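Local coordinates for protein tRNA (cytosine(72)-C(5))-methyltransferase (Pyrococcus horikoshii, PDB 5ZVH) that uses S-adenosyl-L-methionine to methylate the C5 position of cytosine 72 in several tRNAs, including those for threonine and cysteine, at residues Lys14-Lys19 with Leu325-Asn330; Ala205-Gly210 with Asn233-Met238; Ile225-Lys230 with Lys248-Val253; Asp273-Ala278 with Ala298-Ala303. All blocks are in the same frame, centred on the assembly; numbering follows the deposited sequence.

Contact 1 (Lys14-Lys19 with Leu325-Asn330)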
# COMPACT_ATOMS: atom_id res chain seq x y z
N LYS A 14 5.29 19.18 10.95
CA LYS A 14 5.53 19.78 12.26
C LYS A 14 4.30 20.54 12.75
O LYS A 14 3.92 20.46 13.92
CB LYS A 14 6.76 20.70 12.22
CG LYS A 14 8.08 19.96 12.05
CD LYS A 14 9.25 20.91 11.80
CE LYS A 14 10.58 20.17 11.66
NZ LYS A 14 11.70 21.08 11.28
N ASN A 15 3.68 21.30 11.85
CA ASN A 15 2.48 22.04 12.17
C ASN A 15 1.31 21.11 12.51
O ASN A 15 0.53 21.39 13.42
CB ASN A 15 2.08 22.97 11.02
CG ASN A 15 3.06 24.12 10.82
OD1 ASN A 15 3.79 24.50 11.74
ND2 ASN A 15 3.08 24.68 9.61
N LEU A 16 1.19 20.02 11.77
CA LEU A 16 0.02 19.15 11.89
C LEU A 16 0.15 18.08 12.98
O LEU A 16 -0.85 17.62 13.53
CB LEU A 16 -0.28 18.50 10.54
CG LEU A 16 -1.41 17.47 10.54
CD1 LEU A 16 -2.70 18.17 10.91
CD2 LEU A 16 -1.52 16.80 9.19
N PHE A 17 1.37 17.67 13.30
CA PHE A 17 1.57 16.60 14.27
C PHE A 17 2.36 17.04 15.50
O PHE A 17 2.31 16.39 16.54
CB PHE A 17 2.27 15.41 13.62
CG PHE A 17 1.54 14.84 12.43
CD1 PHE A 17 0.28 14.30 12.58
CD2 PHE A 17 2.12 14.86 11.18
CE1 PHE A 17 -0.40 13.78 11.49
CE2 PHE A 17 1.45 14.35 10.08
CZ PHE A 17 0.19 13.80 10.24
N GLY A 18 3.08 18.15 15.38
CA GLY A 18 4.04 18.53 16.40
C GLY A 18 5.42 18.08 15.98
O GLY A 18 5.55 17.02 15.37
N LYS A 19 6.43 18.87 16.33
CA LYS A 19 7.80 18.64 15.87
C LYS A 19 8.28 17.23 16.17
O LYS A 19 8.80 16.54 15.29
CB LYS A 19 8.75 19.65 16.52
CG LYS A 19 10.11 19.75 15.84
CD LYS A 19 11.09 20.56 16.68
CE LYS A 19 12.45 20.68 16.00
NZ LYS A 19 13.48 21.35 16.86
N LEU A 325 -1.11 11.05 4.76
CA LEU A 325 -1.09 11.65 6.10
C LEU A 325 -1.74 13.03 6.21
O LEU A 325 -1.97 13.52 7.31
CB LEU A 325 0.36 11.75 6.58
CG LEU A 325 1.09 10.41 6.67
CD1 LEU A 325 2.60 10.62 6.68
CD2 LEU A 325 0.64 9.65 7.89
N SER A 326 -2.00 13.66 5.07
CA SER A 326 -2.46 15.05 5.05
C SER A 326 -3.82 15.21 5.73
O SER A 326 -4.63 14.28 5.77
CB SER A 326 -2.54 15.58 3.61
OG SER A 326 -3.69 15.11 2.94
N TYR A 327 -4.04 16.39 6.30
CA TYR A 327 -5.34 16.73 6.87
C TYR A 327 -6.39 16.91 5.78
O TYR A 327 -7.49 16.36 5.86
CB TYR A 327 -5.23 18.01 7.71
CG TYR A 327 -6.50 18.36 8.44
CD1 TYR A 327 -6.76 17.86 9.70
CD2 TYR A 327 -7.45 19.19 7.85
CE1 TYR A 327 -7.93 18.18 10.37
CE2 TYR A 327 -8.62 19.51 8.51
CZ TYR A 327 -8.85 19.00 9.77
OH TYR A 327 -10.01 19.32 10.43
N GLU A 328 -6.05 17.69 4.75
CA GLU A 328 -7.00 18.08 3.71
C GLU A 328 -7.65 16.90 2.99
O GLU A 328 -8.85 16.92 2.73
CB GLU A 328 -6.31 18.97 2.66
CG GLU A 328 -5.94 20.36 3.15
CD GLU A 328 -4.64 20.40 3.95
OE1 GLU A 328 -4.06 19.32 4.19
OE2 GLU A 328 -4.21 21.51 4.33
N GLU A 329 -6.86 15.88 2.67
CA GLU A 329 -7.39 14.71 1.98
C GLU A 329 -8.15 13.77 2.91
O GLU A 329 -8.86 12.87 2.46
CB GLU A 329 -6.26 13.93 1.30
CG GLU A 329 -5.45 14.73 0.30
CD GLU A 329 -4.25 13.95 -0.22
OE1 GLU A 329 -4.44 13.04 -1.04
OE2 GLU A 329 -3.11 14.25 0.21
N ASN A 330 -8.02 13.99 4.22
CA ASN A 330 -8.61 13.07 5.19
C ASN A 330 -9.72 13.73 6.00
O ASN A 330 -10.87 13.78 5.56
CB ASN A 330 -7.53 12.52 6.13
CG ASN A 330 -6.55 11.60 5.41
OD1 ASN A 330 -6.90 10.94 4.43
ND2 ASN A 330 -5.32 11.55 5.90

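Contact 2 (Ala205-Gly210 with Asn233-Met238). With SFG (sinefungin), chain C.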
# COMPACT_ATOMS: atom_id res chain seq x y z
N ALA A 205 -12.75 2.65 -6.88
CA ALA A 205 -11.36 2.78 -7.30
C ALA A 205 -10.66 1.49 -6.93
O ALA A 205 -9.88 1.44 -5.97
CB ALA A 205 -10.71 3.97 -6.63
N ALA A 206 -10.95 0.43 -7.69
CA ALA A 206 -10.76 -0.92 -7.19
C ALA A 206 -9.45 -1.60 -7.60
O ALA A 206 -9.01 -2.51 -6.91
CB ALA A 206 -11.93 -1.77 -7.62
N ALA A 207 -8.83 -1.18 -8.69
CA ALA A 207 -7.68 -1.92 -9.20
C ALA A 207 -6.43 -1.58 -8.38
O ALA A 207 -6.27 -0.44 -7.94
CB ALA A 207 -7.45 -1.61 -10.68
N PRO A 208 -5.53 -2.57 -8.18
CA PRO A 208 -5.50 -3.94 -8.70
C PRO A 208 -6.39 -4.98 -7.97
O PRO A 208 -6.22 -6.17 -8.23
CB PRO A 208 -4.03 -4.33 -8.55
CG PRO A 208 -3.57 -3.55 -7.39
CD PRO A 208 -4.30 -2.24 -7.45
N GLY A 209 -7.27 -4.55 -7.08
CA GLY A 209 -8.29 -5.44 -6.54
C GLY A 209 -7.99 -6.02 -5.17
O GLY A 209 -8.59 -7.02 -4.77
N GLY A 210 -7.06 -5.38 -4.46
CA GLY A 210 -6.72 -5.79 -3.11
C GLY A 210 -7.91 -5.82 -2.17
O GLY A 210 -8.23 -6.87 -1.59
N ASN A 233 -5.13 -1.02 -17.95
CA ASN A 233 -4.02 -1.89 -17.59
C ASN A 233 -4.17 -2.38 -16.17
O ASN A 233 -3.98 -3.57 -15.89
CB ASN A 233 -2.68 -1.15 -17.75
CG ASN A 233 -2.47 -0.62 -19.15
OD1 ASN A 233 -3.05 -1.11 -20.11
ND2 ASN A 233 -1.62 0.40 -19.27
N ARG A 234 -4.50 -1.47 -15.26
CA ARG A 234 -4.70 -1.85 -13.87
C ARG A 234 -5.90 -2.79 -13.73
O ARG A 234 -5.89 -3.71 -12.93
CB ARG A 234 -4.85 -0.60 -12.99
CG ARG A 234 -3.60 0.28 -12.95
CD ARG A 234 -3.83 1.53 -12.13
NE ARG A 234 -4.06 1.23 -10.72
CZ ARG A 234 -3.10 0.91 -9.86
NH1 ARG A 234 -1.84 0.85 -10.26
NH2 ARG A 234 -3.40 0.66 -8.59
N LEU A 235 -6.93 -2.55 -14.54
CA LEU A 235 -8.06 -3.48 -14.62
C LEU A 235 -7.64 -4.81 -15.22
O LEU A 235 -8.18 -5.86 -14.88
CB LEU A 235 -9.19 -2.88 -15.45
CG LEU A 235 -10.09 -1.88 -14.73
CD1 LEU A 235 -11.17 -1.38 -15.66
CD2 LEU A 235 -10.71 -2.55 -13.53
N ARG A 236 -6.68 -4.75 -16.14
CA ARG A 236 -6.14 -5.96 -16.73
C ARG A 236 -5.41 -6.78 -15.67
O ARG A 236 -5.57 -8.00 -15.61
CB ARG A 236 -5.21 -5.60 -17.89
CG ARG A 236 -4.45 -6.77 -18.48
CD ARG A 236 -3.65 -6.31 -19.70
NE ARG A 236 -4.45 -5.47 -20.58
CZ ARG A 236 -4.06 -5.06 -21.79
NH1 ARG A 236 -2.88 -5.41 -22.26
NH2 ARG A 236 -4.86 -4.29 -22.52
N LYS A 237 -4.65 -6.11 -14.81
CA LYS A 237 -3.96 -6.78 -13.70
C LYS A 237 -4.95 -7.33 -12.69
O LYS A 237 -4.75 -8.40 -12.11
CB LYS A 237 -2.99 -5.81 -13.01
CG LYS A 237 -2.20 -6.41 -11.84
CD LYS A 237 -1.37 -7.60 -12.28
CE LYS A 237 -0.52 -8.14 -11.14
NZ LYS A 237 0.30 -9.30 -11.59
N MET A 238 -6.05 -6.60 -12.49
CA MET A 238 -7.09 -7.01 -11.57
C MET A 238 -7.79 -8.28 -12.03
O MET A 238 -8.19 -9.11 -11.22
CB MET A 238 -8.10 -5.88 -11.38
CG MET A 238 -9.22 -6.21 -10.43
SD MET A 238 -10.03 -4.74 -9.79
CE MET A 238 -11.28 -5.49 -8.75
N SFG C . -7.81 0.11 -3.39
CA SFG C . -7.15 -0.51 -4.48
C SFG C . -6.71 -1.90 -4.06
O SFG C . -5.92 -2.57 -4.76
OXT SFG C . -7.16 -2.41 -3.01
CB SFG C . -5.98 0.38 -4.94
CG SFG C . -6.49 1.82 -5.33
CD SFG C . -5.45 2.53 -6.19
NE SFG C . -4.35 2.84 -5.42
C5' SFG C . -6.03 3.82 -6.81
C4' SFG C . -6.92 3.45 -8.01
O4' SFG C . -7.75 4.43 -8.32
C3' SFG C . -6.09 3.22 -9.27
O3' SFG C . -6.31 1.97 -9.72
C2' SFG C . -6.63 4.26 -10.30
O2' SFG C . -6.60 3.66 -11.68
C1' SFG C . -7.84 4.45 -9.93
N9 SFG C . -8.34 5.73 -10.36
C8 SFG C . -7.69 6.91 -10.36
N7 SFG C . -8.54 7.86 -10.84
C5 SFG C . -9.71 7.26 -11.14
C6 SFG C . -10.91 7.75 -11.65
N6 SFG C . -11.29 9.09 -12.04
N1 SFG C . -11.95 6.92 -11.85
C2 SFG C . -11.83 5.58 -11.54
N3 SFG C . -10.66 5.10 -11.04
C4 SFG C . -9.60 5.95 -10.84

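Contact 3 (Ile225-Lys230 with Lys248-Val253). With SFG (sinefungin), chain C.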
# COMPACT_ATOMS: atom_id res chain seq x y z
N ILE A 225 -20.03 -7.85 -6.39
CA ILE A 225 -19.25 -6.64 -6.14
C ILE A 225 -18.97 -5.94 -7.46
O ILE A 225 -18.39 -6.52 -8.37
CB ILE A 225 -17.91 -6.93 -5.45
CG1 ILE A 225 -18.12 -7.63 -4.11
CG2 ILE A 225 -17.12 -5.64 -5.27
CD1 ILE A 225 -16.87 -8.30 -3.58
N ILE A 226 -19.38 -4.68 -7.56
CA ILE A 226 -19.05 -3.89 -8.73
C ILE A 226 -17.76 -3.14 -8.47
O ILE A 226 -17.65 -2.40 -7.50
CB ILE A 226 -20.17 -2.92 -9.09
CG1 ILE A 226 -21.49 -3.68 -9.26
CG2 ILE A 226 -19.81 -2.15 -10.35
CD1 ILE A 226 -22.66 -2.79 -9.52
N ALA A 227 -16.79 -3.36 -9.34
CA ALA A 227 -15.47 -2.78 -9.16
C ALA A 227 -15.10 -1.86 -10.31
O ALA A 227 -15.07 -2.27 -11.47
CB ALA A 227 -14.44 -3.89 -9.02
N ILE A 228 -14.85 -0.60 -9.98
CA ILE A 228 -14.64 0.44 -10.98
C ILE A 228 -13.19 0.92 -10.99
O ILE A 228 -12.60 1.12 -9.94
CB ILE A 228 -15.56 1.65 -10.70
CG1 ILE A 228 -17.02 1.21 -10.69
CG2 ILE A 228 -15.32 2.76 -11.71
CD1 ILE A 228 -17.97 2.32 -10.33
N ASP A 229 -12.63 1.08 -12.19
CA ASP A 229 -11.35 1.77 -12.35
C ASP A 229 -11.24 2.42 -13.73
O ASP A 229 -11.80 1.93 -14.70
CB ASP A 229 -10.17 0.81 -12.12
CG ASP A 229 -8.92 1.53 -11.66
OD1 ASP A 229 -8.18 2.06 -12.52
OD2 ASP A 229 -8.66 1.57 -10.44
N LYS A 230 -10.50 3.52 -13.81
CA LYS A 230 -10.34 4.24 -15.07
C LYS A 230 -9.27 3.58 -15.93
O LYS A 230 -9.37 3.57 -17.16
CB LYS A 230 -9.98 5.71 -14.82
CG LYS A 230 -9.93 6.57 -16.08
CD LYS A 230 -9.55 8.02 -15.77
CE LYS A 230 -8.09 8.13 -15.32
NZ LYS A 230 -7.58 9.53 -15.39
N LYS A 248 -15.08 -15.24 -7.89
CA LYS A 248 -16.16 -15.33 -8.88
C LYS A 248 -17.25 -14.32 -8.56
O LYS A 248 -18.39 -14.43 -9.01
CB LYS A 248 -16.73 -16.75 -8.89
CG LYS A 248 -15.68 -17.80 -9.16
CD LYS A 248 -16.23 -19.21 -9.05
CE LYS A 248 -15.14 -20.24 -9.29
NZ LYS A 248 -15.69 -21.60 -9.51
N ASN A 249 -16.89 -13.33 -7.77
CA ASN A 249 -17.85 -12.49 -7.09
C ASN A 249 -17.97 -11.09 -7.69
O ASN A 249 -18.85 -10.31 -7.31
CB ASN A 249 -17.46 -12.42 -5.61
CG ASN A 249 -18.57 -11.93 -4.72
OD1 ASN A 249 -18.32 -11.41 -3.64
ND2 ASN A 249 -19.81 -12.06 -5.19
N VAL A 250 -17.10 -10.78 -8.64
CA VAL A 250 -16.84 -9.40 -9.02
C VAL A 250 -17.18 -9.08 -10.47
O VAL A 250 -16.85 -9.84 -11.39
CB VAL A 250 -15.35 -9.05 -8.76
CG1 VAL A 250 -15.05 -7.63 -9.17
CG2 VAL A 250 -15.02 -9.24 -7.29
N LYS A 251 -17.86 -7.95 -10.67
CA LYS A 251 -18.13 -7.40 -11.98
C LYS A 251 -17.29 -6.15 -12.21
O LYS A 251 -17.46 -5.14 -11.54
CB LYS A 251 -19.63 -7.07 -12.13
CG LYS A 251 -20.02 -6.34 -13.41
CD LYS A 251 -19.59 -7.08 -14.67
CE LYS A 251 -20.33 -6.57 -15.90
NZ LYS A 251 -20.25 -5.08 -16.04
N LEU A 252 -16.36 -6.24 -13.17
CA LEU A 252 -15.51 -5.11 -13.55
C LEU A 252 -16.19 -4.16 -14.52
O LEU A 252 -16.80 -4.59 -15.50
CB LEU A 252 -14.20 -5.62 -14.17
CG LEU A 252 -12.98 -5.83 -13.27
CD1 LEU A 252 -13.34 -6.54 -12.00
CD2 LEU A 252 -11.92 -6.61 -14.01
N VAL A 253 -16.09 -2.86 -14.24
CA VAL A 253 -16.54 -1.82 -15.16
C VAL A 253 -15.48 -0.72 -15.28
O VAL A 253 -15.03 -0.17 -14.28
CB VAL A 253 -17.90 -1.22 -14.74
CG1 VAL A 253 -19.02 -2.21 -15.02
CG2 VAL A 253 -17.90 -0.84 -13.29
N SFG C . -7.81 0.11 -3.39
CA SFG C . -7.15 -0.51 -4.48
C SFG C . -6.71 -1.90 -4.06
O SFG C . -5.92 -2.57 -4.76
OXT SFG C . -7.16 -2.41 -3.01
CB SFG C . -5.98 0.38 -4.94
CG SFG C . -6.49 1.82 -5.33
CD SFG C . -5.45 2.53 -6.19
NE SFG C . -4.35 2.84 -5.42
C5' SFG C . -6.03 3.82 -6.81
C4' SFG C . -6.92 3.45 -8.01
O4' SFG C . -7.75 4.43 -8.32
C3' SFG C . -6.09 3.22 -9.27
O3' SFG C . -6.31 1.97 -9.72
C2' SFG C . -6.63 4.26 -10.30
O2' SFG C . -6.60 3.66 -11.68
C1' SFG C . -7.84 4.45 -9.93
N9 SFG C . -8.34 5.73 -10.36
C8 SFG C . -7.69 6.91 -10.36
N7 SFG C . -8.54 7.86 -10.84
C5 SFG C . -9.71 7.26 -11.14
C6 SFG C . -10.91 7.75 -11.65
N6 SFG C . -11.29 9.09 -12.04
N1 SFG C . -11.95 6.92 -11.85
C2 SFG C . -11.83 5.58 -11.54
N3 SFG C . -10.66 5.10 -11.04
C4 SFG C . -9.60 5.95 -10.84

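Contact 4 (Asp273-Ala278 with Ala298-Ala303). With SFG (sinefungin), chain C.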
# COMPACT_ATOMS: atom_id res chain seq x y z
N ASP A 273 -11.57 3.87 -1.82
CA ASP A 273 -10.15 3.88 -1.50
C ASP A 273 -9.49 4.84 -2.48
O ASP A 273 -8.99 4.44 -3.53
CB ASP A 273 -9.56 2.46 -1.59
CG ASP A 273 -8.10 2.41 -1.20
OD1 ASP A 273 -7.72 3.09 -0.22
OD2 ASP A 273 -7.34 1.66 -1.85
N ALA A 274 -9.52 6.12 -2.12
CA ALA A 274 -9.35 7.19 -3.10
C ALA A 274 -7.90 7.40 -3.49
O ALA A 274 -7.01 7.31 -2.65
CB ALA A 274 -9.93 8.49 -2.54
N PRO A 275 -7.67 7.70 -4.78
CA PRO A 275 -6.34 8.14 -5.20
C PRO A 275 -5.91 9.31 -4.33
O PRO A 275 -6.71 10.20 -4.06
CB PRO A 275 -6.54 8.55 -6.66
CG PRO A 275 -8.01 8.74 -6.82
CD PRO A 275 -8.63 7.74 -5.89
N CYS A 276 -4.66 9.30 -3.89
CA CYS A 276 -4.22 10.27 -2.90
C CYS A 276 -2.75 10.57 -3.10
O CYS A 276 -2.08 9.91 -3.89
CB CYS A 276 -4.48 9.74 -1.49
SG CYS A 276 -3.50 8.28 -1.08
N THR A 277 -2.25 11.56 -2.37
CA THR A 277 -0.85 11.95 -2.48
C THR A 277 0.11 10.85 -2.02
O THR A 277 1.31 10.91 -2.29
CB THR A 277 -0.59 13.24 -1.69
OG1 THR A 277 -1.09 13.07 -0.36
CG2 THR A 277 -1.32 14.41 -2.33
N ALA A 278 -0.44 9.84 -1.33
CA ALA A 278 0.33 8.67 -0.90
C ALA A 278 1.49 9.04 0.01
O ALA A 278 2.54 8.40 -0.04
CB ALA A 278 0.83 7.89 -2.11
N ALA A 298 -6.81 16.72 -2.96
CA ALA A 298 -7.94 16.81 -2.04
C ALA A 298 -9.18 17.30 -2.77
O ALA A 298 -10.28 16.79 -2.54
CB ALA A 298 -7.61 17.73 -0.88
N ARG A 299 -9.00 18.28 -3.64
CA ARG A 299 -10.10 18.81 -4.43
C ARG A 299 -10.59 17.76 -5.42
O ARG A 299 -11.78 17.68 -5.74
CB ARG A 299 -9.68 20.10 -5.15
CG ARG A 299 -10.76 20.72 -6.03
CD ARG A 299 -10.40 22.15 -6.45
NE ARG A 299 -9.24 22.21 -7.33
CZ ARG A 299 -8.03 22.63 -6.94
NH1 ARG A 299 -7.83 23.02 -5.69
NH2 ARG A 299 -7.03 22.65 -7.81
N TYR A 300 -9.66 16.95 -5.89
CA TYR A 300 -9.96 15.91 -6.87
C TYR A 300 -10.75 14.77 -6.24
O TYR A 300 -11.59 14.15 -6.89
CB TYR A 300 -8.64 15.41 -7.48
CG TYR A 300 -8.73 14.24 -8.43
CD1 TYR A 300 -9.42 14.34 -9.63
CD2 TYR A 300 -8.09 13.04 -8.14
CE1 TYR A 300 -9.49 13.28 -10.52
CE2 TYR A 300 -8.15 11.97 -9.02
CZ TYR A 300 -8.85 12.09 -10.20
OH TYR A 300 -8.92 11.03 -11.08
N GLN A 301 -10.50 14.52 -4.96
CA GLN A 301 -11.17 13.44 -4.24
C GLN A 301 -12.63 13.77 -3.97
O GLN A 301 -13.48 12.88 -3.96
CB GLN A 301 -10.45 13.16 -2.93
CG GLN A 301 -9.04 12.63 -3.11
CD GLN A 301 -8.22 12.74 -1.84
OE1 GLN A 301 -8.54 13.53 -0.96
NE2 GLN A 301 -7.15 11.95 -1.75
N ARG A 302 -12.92 15.05 -3.78
CA ARG A 302 -14.27 15.54 -3.51
C ARG A 302 -15.26 15.10 -4.59
O ARG A 302 -16.41 14.79 -4.29
CB ARG A 302 -14.28 17.05 -3.38
CG ARG A 302 -14.07 17.55 -1.96
CD ARG A 302 -13.53 18.96 -1.98
NE ARG A 302 -12.83 19.30 -0.75
CZ ARG A 302 -11.67 19.96 -0.72
NH1 ARG A 302 -11.10 20.33 -1.86
NH2 ARG A 302 -11.08 20.23 0.43
N ALA A 303 -14.81 15.13 -5.84
CA ALA A 303 -15.61 14.68 -6.97
C ALA A 303 -16.04 13.21 -6.81
O ALA A 303 -17.20 12.87 -7.09
CB ALA A 303 -14.86 14.87 -8.26
N SFG C . -7.81 0.11 -3.39
CA SFG C . -7.15 -0.51 -4.48
C SFG C . -6.71 -1.90 -4.06
O SFG C . -5.92 -2.57 -4.76
OXT SFG C . -7.16 -2.41 -3.01
CB SFG C . -5.98 0.38 -4.94
CG SFG C . -6.49 1.82 -5.33
CD SFG C . -5.45 2.53 -6.19
NE SFG C . -4.35 2.84 -5.42
C5' SFG C . -6.03 3.82 -6.81
C4' SFG C . -6.92 3.45 -8.01
O4' SFG C . -7.75 4.43 -8.32
C3' SFG C . -6.09 3.22 -9.27
O3' SFG C . -6.31 1.97 -9.72
C2' SFG C . -6.63 4.26 -10.30
O2' SFG C . -6.60 3.66 -11.68
C1' SFG C . -7.84 4.45 -9.93
N9 SFG C . -8.34 5.73 -10.36
C8 SFG C . -7.69 6.91 -10.36
N7 SFG C . -8.54 7.86 -10.84
C5 SFG C . -9.71 7.26 -11.14
C6 SFG C . -10.91 7.75 -11.65
N6 SFG C . -11.29 9.09 -12.04
N1 SFG C . -11.95 6.92 -11.85
C2 SFG C . -11.83 5.58 -11.54
N3 SFG C . -10.66 5.10 -11.04
C4 SFG C . -9.60 5.95 -10.84

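Contact 1 (Lys14-Lys19 with Leu325-Asn330)
L16, on the last turn of helix 7-17, comes closest to Y327, with their CA atoms 7.7 Å apart. The helix closes with the bond from G18 N to K14 O, and G18 then leaves helical angles with positive phi. Facing it, 325-330 is irregular and folds into a type I beta turn from Y327 to N330.

Contact is made by two apolar side chains of the helix. The CG of L16 stands anti to its backbone N (chi1 175°), which carries both methyls across: CD2 lies 3.8 Å from L325 O, while CD1 reaches Y327 CB at 4.1 Å. F17 comes in edge first, its CZ 3.7 Å from L325 O near the ring plane and also against L325 CB; one face of the same ring is covered by L16 CG.

The packing joins the ferredoxin-like and methyltransferase family regions, a short way along the chain from the predicted nucleophile C323. Behind the interface S326 and E329 form an ST motif: S326 OG accepts from E329 N at 3.3 Å and donates to E329 OE2. Nearby, Y12 on helix 7-17 hydrogen-bonds through its OH with both Y327 N and E328 OE1, and R363 NH2 hydrogen-bonds L325 O.

Contact 2 (Ala205-Gly210 with Asn233-Met238)
A207 and M238 sit in the dense part of this contact, where the loop 205-210 presses on helix 232-245. The A207 methyl packs on the helix, CB 3.6 Å from R234 CB and also touching R234 O. M238 runs out extended, its CG anti to the backbone N (chi1 -180°), and slides beneath the loop: SD is 3.7 Å from A207 CA, and CE touches both G209 CA and A206 CB. G209, with no side chain, lets M238 SD and CE lie against its CA. The peptide before P208 is cis, and P208 O meets M238 CA in a CA-H...O contact.

The solvent-facing rim is looser. There K237 offers only its CG to P208 CB, at 4.3 Å, and then leads away. R234 is partly exposed too, but firmly bonded. It bends at chi3 (65°), laying its guanidinium beside the P208 ring. NH2 bonds A207 O at 3.1 Å, approaching from above the carbonyl plane, while NE gives an in-plane bond of 2.6 Å to O3' of sinefungin. One arginine thus ties loop, helix and ribose together.

Further along, G210 N donates to sinefungin O, in the carboxylate, at 3.0 Å; G209 N adds a weak bond. Such a glycine-containing loop between the first strand and its following helix is the cofactor-binding loop of class I S-adenosylmethionine-dependent methyltransferases.

Contact 3 (Ile225-Lys230 with Lys248-Val253)
V253 has CG1 anti to its carbonyl carbon (chi1 -73°), which leaves CG2 between backbone N and carbonyl carbon, and that second methyl meets two isoleucines of strand 225-229. I228 offers CG1, held anti to its own carbonyl carbon (chi1 -58°), at 3.4 Å from V253 CG2; I226 brings its CG2 to 3.7 Å from the same V253 methyl. On the other face of the sheet the A227 methyl touches both V250 CG1, at 3.8 Å, and L252 CD1. Just before the second strand begins, the side chain of N249 crosses that of I225 at about a right angle, OD1 lying beside CD1.

The strands run parallel, and their backbone ladder goes from I225 N to N249 O through K251 N, A227 N and V253 N. Its middle rungs are straight, as in A227 N to K251 O at 2.9 Å. The last, D229 N to V253 O, is weak. Helix 232-245 joins the two strands, making a beta-alpha-beta unit of the Rossmann-like methyltransferase domain, and M238 and I242 of this helix cover the face carrying A227 and L252.

At the C-terminal end of its strand D229, a known cofactor-binding residue, turns its carboxylate to the sinefungin ribose: OD1 faces O2' and OD2 faces O3', at modelled lengths that are doubtfully short. Second-shell donors hold the carboxylate, S231 N at OD1 and A207 N at OD2, while K230 N lies 3.2 Å from N3 of the adenine.

Contact 4 (Asp273-Ala278 with Ala298-Ala303)
Y300 and Q301, neighbours on helix 291-311, make the contact with the loop 273-278. Going along the helix from A298, Y300 comes first. Its CG stands anti to the backbone N (chi1 174°), sending the ring toward the loop, where CE2 meets P275 CG at 3.9 Å and the two side chains cross at about a right angle. The phenol goes on past the proline to the ligand: N6 of sinefungin donates to Y300 OH at 3.2 Å. P275 CG also lies 4.0 Å from C8 of the adenine, so the proline touches tyrosine and base alike.

Q301 follows, with an extended chain beyond CG that delivers its amide to the loop backbone. NE2 bonds P275 O at 2.9 Å, nearly straight at 172°, with the acceptor in the plane of the amide. NE2 also packs against C276 CB at 3.5 Å, and A274 CB touches Q301 CG at 4.3 Å. E329 OE1 accepts a second, weak bond from NE2, which would help fix the amide's rotation. C276 lies next to the predicted nucleophile C323.

This chemistry is consistent with the buried glutamine holding the loop backbone just before C276; the tyrosine hydroxyl accepts from the adenine amino group.

Overall arrangement
Contacts 2 and 3 are the buried ones and share one beta-alpha-beta unit: contact 3 pairs its two strands, while contact 2 sets its helix against the cofactor loop. They touch directly, A206 bonding the backbone of I228. Contact 4, partly buried, lies at the adenine end of sinefungin, whereas contact 2 meets both the carboxylate and the ribose and contact 3 the ribose. Contact 1 is partly buried and does not touch the ligand; it links to contact 4 through E329, which meets T277 and Q301. Contact 3 rests on a backbone ladder, contacts 2 and 4 combine apolar packing with one side-chain-to-carbonyl bond, and contact 1 relies on apolar packing.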